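Local atomic coordinates of dimethylsulfoniopropionate lyase (Roseovarius nubinhibens, PDB entry 4B29), a protein that probably cleaves dimethylsulfoniopropionate to release dimethyl sulfide, using a metal site inside a cupin-type beta barrel. Residues P152-S157 against A187-T192; N169-M174 against Q179-P184. All coordinates share one frame; numbering follows the deposited sequence.

Contact 1 (P152-S157 against A187-T192); sequences PEELYS and APHAMT. With ZN (zinc ion), chain J; PO4 (phosphate ion), chain B; EDO (1,2-ethanediol), chain F.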
loop_
_atom_site.group_PDB
_atom_site.type_symbol
_atom_site.label_atom_id
_atom_site.label_comp_id
_atom_site.label_asym_id
_atom_site.label_seq_id
_atom_site.Cartn_x
_atom_site.Cartn_y
_atom_site.Cartn_z
ATOM N N PRO A 152 2.049 15.151 0.053
ATOM C CA PRO A 152 0.763 14.740 -0.523
ATOM C C PRO A 152 -0.148 14.098 0.528
ATOM O O PRO A 152 0.345 13.536 1.530
ATOM C CB PRO A 152 1.161 13.664 -1.578
ATOM C CG PRO A 152 2.591 13.248 -1.252
ATOM C CD PRO A 152 3.197 14.546 -0.660
ATOM N N GLU A 153 -1.425 14.286 0.317
ATOM C CA GLU A 153 -2.448 13.563 1.142
ATOM C C GLU A 153 -2.483 12.103 0.759
ATOM O O GLU A 153 -2.160 11.731 -0.378
ATOM C CB GLU A 153 -3.804 14.154 0.855
ATOM C CG GLU A 153 -3.919 15.635 1.389
ATOM C CD GLU A 153 -5.228 16.235 1.053
ATOM O OE1 GLU A 153 -6.113 15.516 0.522
ATOM O OE2 GLU A 153 -5.493 17.436 1.327
ATOM N N GLU A 154 -2.944 11.260 1.684
ATOM C CA GLU A 154 -2.961 9.827 1.411
ATOM C C GLU A 154 -4.197 9.259 2.080
ATOM O O GLU A 154 -4.651 9.775 3.100
ATOM C CB GLU A 154 -1.678 9.304 2.054
ATOM C CG GLU A 154 -1.637 7.985 2.511
ATOM C CD GLU A 154 -0.250 7.605 2.968
ATOM O OE1 GLU A 154 0.185 7.977 4.075
ATOM O OE2 GLU A 154 0.395 6.840 2.264
ATOM N N LEU A 155 -4.761 8.220 1.484
ATOM C CA LEU A 155 -5.941 7.522 2.064
ATOM C C LEU A 155 -5.571 6.043 2.093
ATOM O O LEU A 155 -5.489 5.382 1.043
ATOM C CB LEU A 155 -7.187 7.769 1.208
ATOM C CG LEU A 155 -8.462 7.073 1.742
ATOM C CD1 LEU A 155 -8.817 7.537 3.174
ATOM C CD2 LEU A 155 -9.626 7.331 0.777
ATOM N N TYR A 156 -5.318 5.522 3.303
ATOM C CA TYR A 156 -5.041 4.102 3.455
ATOM C C TYR A 156 -6.331 3.285 3.402
ATOM O O TYR A 156 -7.390 3.736 3.839
ATOM C CB TYR A 156 -4.457 3.840 4.882
ATOM C CG TYR A 156 -2.986 3.653 4.888
ATOM C CD1 TYR A 156 -2.136 4.781 4.833
ATOM C CD2 TYR A 156 -2.411 2.395 4.903
ATOM C CE1 TYR A 156 -0.728 4.611 4.861
ATOM C CE2 TYR A 156 -1.046 2.217 4.925
ATOM C CZ TYR A 156 -0.206 3.327 4.854
ATOM O OH TYR A 156 1.152 3.140 4.893
ATOM N N SER A 157 -6.213 2.048 2.874
ATOM C CA SER A 157 -7.223 0.996 3.162
ATOM C C SER A 157 -6.449 -0.224 3.596
ATOM O O SER A 157 -5.298 -0.441 3.184
ATOM C CB SER A 157 -8.147 0.664 1.958
ATOM O OG SER A 157 -7.426 -0.046 0.933
ATOM N N ALA A 187 1.179 15.643 7.794
ATOM C CA ALA A 187 0.933 15.172 9.173
ATOM C C ALA A 187 1.722 13.872 9.417
ATOM O O ALA A 187 1.535 12.904 8.669
ATOM C CB ALA A 187 -0.577 14.937 9.404
ATOM N N PRO A 188 2.609 13.836 10.433
ATOM C CA PRO A 188 3.332 12.597 10.620
ATOM C C PRO A 188 2.411 11.468 11.066
ATOM O O PRO A 188 1.433 11.704 11.799
ATOM C CB PRO A 188 4.337 12.919 11.715
ATOM C CG PRO A 188 4.529 14.414 11.639
ATOM C CD PRO A 188 3.176 14.945 11.234
ATOM N N HIS A 189 2.717 10.268 10.597
ATOM C CA HIS A 189 1.909 9.087 10.943
ATOM C C HIS A 189 2.850 7.922 11.161
ATOM O O HIS A 189 4.030 7.950 10.747
ATOM C CB HIS A 189 0.834 8.824 9.851
ATOM C CG HIS A 189 1.339 8.982 8.439
ATOM N ND1 HIS A 189 1.524 10.222 7.866
ATOM C CD2 HIS A 189 1.626 8.064 7.486
ATOM C CE1 HIS A 189 1.948 10.063 6.611
ATOM N NE2 HIS A 189 1.976 8.769 6.355
ATOM N N ALA A 190 2.326 6.855 11.751
ATOM C CA ALA A 190 3.149 5.672 12.005
ATOM C C ALA A 190 2.230 4.465 12.143
ATOM O O ALA A 190 1.003 4.605 12.113
ATOM C CB ALA A 190 3.977 5.882 13.321
ATOM N N MET A 191 2.801 3.269 12.185
ATOM C CA MET A 191 1.947 2.092 12.232
ATOM C C MET A 191 2.714 0.948 12.911
ATOM O O MET A 191 3.896 0.788 12.655
ATOM C CB MET A 191 1.624 1.664 10.786
ATOM C CG MET A 191 0.550 0.556 10.709
ATOM S SD MET A 191 0.518 -0.207 9.038
ATOM C CE MET A 191 2.078 -1.077 9.091
ATOM N N THR A 192 2.012 0.138 13.706
ATOM C CA THR A 192 2.641 -0.992 14.397
ATOM C C THR A 192 1.853 -2.249 14.069
ATOM O O THR A 192 0.610 -2.279 14.234
ATOM C CB THR A 192 2.495 -0.764 15.920
ATOM O OG1 THR A 192 3.068 0.509 16.226
ATOM C CG2 THR A 192 3.205 -1.903 16.704
HETATM ZN ZN ZN J . 2.122 8.245 4.407
HETATM P P PO4 B . 3.337 5.619 3.856
HETATM O O1 PO4 B . 4.653 4.913 3.713
HETATM O O2 PO4 B . 2.455 5.195 2.665
HETATM O O3 PO4 B . 2.633 5.291 5.165
HETATM O O4 PO4 B . 3.489 7.105 3.816
HETATM C C1 EDO F . 1.277 2.026 1.310
HETATM O O1 EDO F . 1.021 1.333 2.534
HETATM C C2 EDO F . 2.767 1.987 1.102
HETATM O O2 EDO F . 2.979 2.859 0.010
#
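Glu154 and His189 meet through a zinc ion that each reaches from its own strand. Glu154, second residue of strand 153-159, points its side chain across at strand 189-192. With CG anti to the backbone N (chi1 152°) and the chain extended beyond it, the carboxylate is carried out to the metal, where Glu154 OE1 binds zinc at 2.0 Å. The other oxygen, Glu154 OE2, lies 2.7 Å from phosphate O2, so the carboxylate touches both the metal and the anion. His189 NE2 closes on zinc from the other strand, also at 2.0 Å. Glu154 OE1 and His189 NE2 come within 3.0 Å of each other as fellow ligands, not as a hydrogen-bonded pair, and the carboxylate and imidazole planes stand 77° apart. On the far side of its ring from the metal, His189 ND1 donates to Ala187 O at 2.8 Å, within 4° of the ring plane; this bond helps to fix the ring's rotation with NE2 toward zinc. Phosphate O4, 1.9 Å from zinc, and His150 complete the four ligands. Two residues further along, Tyr156 also points toward strand 189-192, but its hydroxyl serves the anion: Tyr156 OH donates to phosphate O3 at 2.6 Å, with O3 near the ring plane, and weakly accepts from ethanediol O1. Tyr145 and His148 hold the same phosphate, which probably came from the crystallisation liquor. Both zinc-binding residues of the contact are buried between two sheets. Strand 153-159 runs between strands 198-205 and 180-183, and His183 of the latter hydrogen-bonds Glu154 OE1 and stacks on the His189 ring; strand 189-192 lies between 163-167 and 144-149 in the facing sheet.

Contact 2 (N169-M174 against Q179-P184); sequences NAPDLM and QTRFHP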
loop_
_atom_site.group_PDB
_atom_site.type_symbol
_atom_site.label_atom_id
_atom_site.label_comp_id
_atom_site.label_asym_id
_atom_site.label_seq_id
_atom_site.Cartn_x
_atom_site.Cartn_y
_atom_site.Cartn_z
ATOM N N ASN A 169 -1.889 14.514 16.237
ATOM C CA ASN A 169 -3.086 15.318 16.453
ATOM C C ASN A 169 -4.375 14.524 16.166
ATOM O O ASN A 169 -5.397 15.106 15.880
ATOM C CB ASN A 169 -3.010 16.610 15.603
ATOM C CG ASN A 169 -4.138 17.589 15.885
ATOM O OD1 ASN A 169 -4.497 17.860 17.040
ATOM N ND2 ASN A 169 -4.703 18.132 14.817
ATOM N N ALA A 170 -4.314 13.194 16.259
ATOM C CA ALA A 170 -5.509 12.378 16.022
ATOM C C ALA A 170 -5.432 11.110 16.872
ATOM O O ALA A 170 -4.363 10.740 17.373
ATOM C CB ALA A 170 -5.623 12.019 14.492
ATOM N N PRO A 171 -6.560 10.382 17.007
ATOM C CA PRO A 171 -6.551 9.151 17.821
ATOM C C PRO A 171 -5.762 8.024 17.175
ATOM O O PRO A 171 -5.548 8.001 15.937
ATOM C CB PRO A 171 -8.051 8.743 17.863
ATOM C CG PRO A 171 -8.813 9.978 17.530
ATOM C CD PRO A 171 -7.919 10.767 16.576
ATOM N N ASP A 172 -5.313 7.074 17.966
ATOM C CA ASP A 172 -4.830 5.815 17.412
ATOM C C ASP A 172 -6.045 4.989 16.980
ATOM O O ASP A 172 -7.076 4.987 17.660
ATOM C CB ASP A 172 -4.062 5.006 18.472
ATOM C CG ASP A 172 -2.626 5.498 18.670
ATOM O OD1 ASP A 172 -2.144 6.413 17.965
ATOM O OD2 ASP A 172 -1.941 4.928 19.544
ATOM N N LEU A 173 -5.905 4.262 15.870
ATOM C CA LEU A 173 -7.002 3.388 15.361
ATOM C C LEU A 173 -6.444 2.039 15.014
ATOM O O LEU A 173 -5.441 1.911 14.294
ATOM C CB LEU A 173 -7.637 3.997 14.075
ATOM C CG LEU A 173 -8.219 5.402 14.229
ATOM C CD1 LEU A 173 -8.641 5.938 12.807
ATOM C CD2 LEU A 173 -9.456 5.414 15.201
ATOM N N MET A 174 -7.118 0.965 15.465
ATOM C CA MET A 174 -6.714 -0.364 15.059
ATOM C C MET A 174 -7.579 -0.742 13.868
ATOM O O MET A 174 -8.817 -0.789 13.986
ATOM C CB MET A 174 -7.010 -1.325 16.234
ATOM C CG MET A 174 -6.556 -2.740 15.930
ATOM S SD MET A 174 -4.783 -2.996 15.859
ATOM C CE MET A 174 -4.352 -3.014 17.621
ATOM N N GLN A 179 -11.366 -1.067 6.305
ATOM C CA GLN A 179 -11.342 0.217 7.003
ATOM C C GLN A 179 -10.316 1.108 6.307
ATOM O O GLN A 179 -9.423 0.605 5.629
ATOM C CB GLN A 179 -11.015 0.040 8.484
ATOM C CG GLN A 179 -12.213 -0.626 9.218
ATOM C CD GLN A 179 -11.926 -0.662 10.700
ATOM O OE1 GLN A 179 -11.243 -1.565 11.192
ATOM N NE2 GLN A 179 -12.443 0.311 11.404
ATOM N N THR A 180 -10.487 2.419 6.478
ATOM C CA THR A 180 -9.612 3.404 5.799
ATOM C C THR A 180 -9.126 4.440 6.776
ATOM O O THR A 180 -9.654 4.578 7.914
ATOM C CB THR A 180 -10.359 4.140 4.651
ATOM O OG1 THR A 180 -11.456 4.957 5.154
ATOM C CG2 THR A 180 -10.888 3.112 3.594
ATOM N N ARG A 181 -8.096 5.185 6.379
ATOM C CA ARG A 181 -7.718 6.328 7.188
ATOM C C ARG A 181 -7.110 7.415 6.308
ATOM O O ARG A 181 -6.196 7.079 5.525
ATOM C CB ARG A 181 -6.715 5.966 8.250
ATOM C CG ARG A 181 -6.791 7.156 9.295
ATOM C CD ARG A 181 -5.634 7.264 10.230
ATOM N NE ARG A 181 -6.124 8.142 11.291
ATOM C CZ ARG A 181 -5.792 8.037 12.566
ATOM N NH1 ARG A 181 -4.846 7.207 12.950
ATOM N NH2 ARG A 181 -6.435 8.818 13.426
ATOM N N PHE A 182 -7.589 8.663 6.489
ATOM C CA PHE A 182 -7.033 9.812 5.739
ATOM C C PHE A 182 -5.828 10.401 6.485
ATOM O O PHE A 182 -5.901 10.632 7.725
ATOM C CB PHE A 182 -8.120 10.861 5.662
ATOM C CG PHE A 182 -7.674 12.172 5.076
ATOM C CD1 PHE A 182 -7.328 12.242 3.734
ATOM C CD2 PHE A 182 -7.681 13.317 5.839
ATOM C CE1 PHE A 182 -6.959 13.460 3.155
ATOM C CE2 PHE A 182 -7.311 14.584 5.248
ATOM C CZ PHE A 182 -6.953 14.627 3.914
ATOM N N HIS A 183 -4.736 10.650 5.767
ATOM C CA HIS A 183 -3.585 11.359 6.342
ATOM C C HIS A 183 -3.454 12.713 5.672
ATOM O O HIS A 183 -3.165 12.788 4.486
ATOM C CB HIS A 183 -2.290 10.585 6.102
ATOM C CG HIS A 183 -2.222 9.297 6.883
ATOM N ND1 HIS A 183 -1.484 8.212 6.458
ATOM C CD2 HIS A 183 -2.862 8.906 8.011
ATOM C CE1 HIS A 183 -1.622 7.224 7.340
ATOM N NE2 HIS A 183 -2.436 7.628 8.297
ATOM N N PRO A 184 -3.717 13.792 6.408
ATOM C CA PRO A 184 -3.635 15.110 5.793
ATOM C C PRO A 184 -2.185 15.449 5.452
ATOM O O PRO A 184 -1.229 14.859 5.984
ATOM C CB PRO A 184 -4.139 16.094 6.871
ATOM C CG PRO A 184 -4.641 15.236 7.991
ATOM C CD PRO A 184 -4.187 13.791 7.816
HETATM O O HOH W 1 -10.947 0.902 14.187
HETATM O O HOH W 2 -11.554 -2.650 13.643
#
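Arg181 reaches from strand 180-183 to the backbone of segment 169-174 and ends on the carbonyl of Pro171. Its CG stands anti to the backbone N (chi1 -162°) and the chain stays extended as far as NE, which delivers the guanidinium across the gap between two backbones whose nearest CA atoms here, those of Leu173 and Arg181, are 8.7 Å apart. Arg181 NH2 donates to Pro171 O at 2.8 Å with an N-H...O angle of 155°; the acceptor lies near the guanidinium plane and the donor in the carbonyl plane. Arg181 NH1 adds a weak second bond to Pro171 O at 3.2 Å, so one carbonyl is gripped by a fork of two nitrogens. Leu173 supplies the apolar part. Its CD1 methyl sits over the centre of one guanidinium face, Leu173 CD1 being 3.5 Å from Arg181 CZ, while the Ala170 CB methyl lies 3.5 Å from Arg181 NH2. The group is thus pinned along its edge by the carbonyl and pressed on a face by leucine. Met174 and Gln179 join the segments at their other end largely through solvent. One water donates to Met174 O at 2.7 Å and accepts from Gln179 NE2; a second water lies against Gln179 OE1, which also accepts from the backbone N of Glu176. The side chain of Arg181 also touches Phe165 and Leu167 of strand 163-167, the strand that pairs with 173-175. Strands 173-175 and 180-183 belong to different sheets and follow each other through a short connection, so the arrangement joins the edge strands of the two facing sheets in the double-stranded beta-helix of the cupin fold.

How the contacts relate
Contact 1 lies in the buried interior, contact 2 at the surface, yet their centres are only 7 Å apart. Each spans the two facing sheets, and strands 153-159 and 180-183 are neighbours in one of them, joined by backbone bonds such as Glu154 O with His183 N and Tyr156 N with Arg181 O. Strand 180-183 thus serves both: His183 on it backs the metal site, while Arg181 reaches the outer segment 169-174. In sequence, both segments of contact 2 fall between those of contact 1. The chemistry follows position: metal coordination and anion binding inside, an arginine-carbonyl grip, a leucine methyl and bridging waters toward the surface.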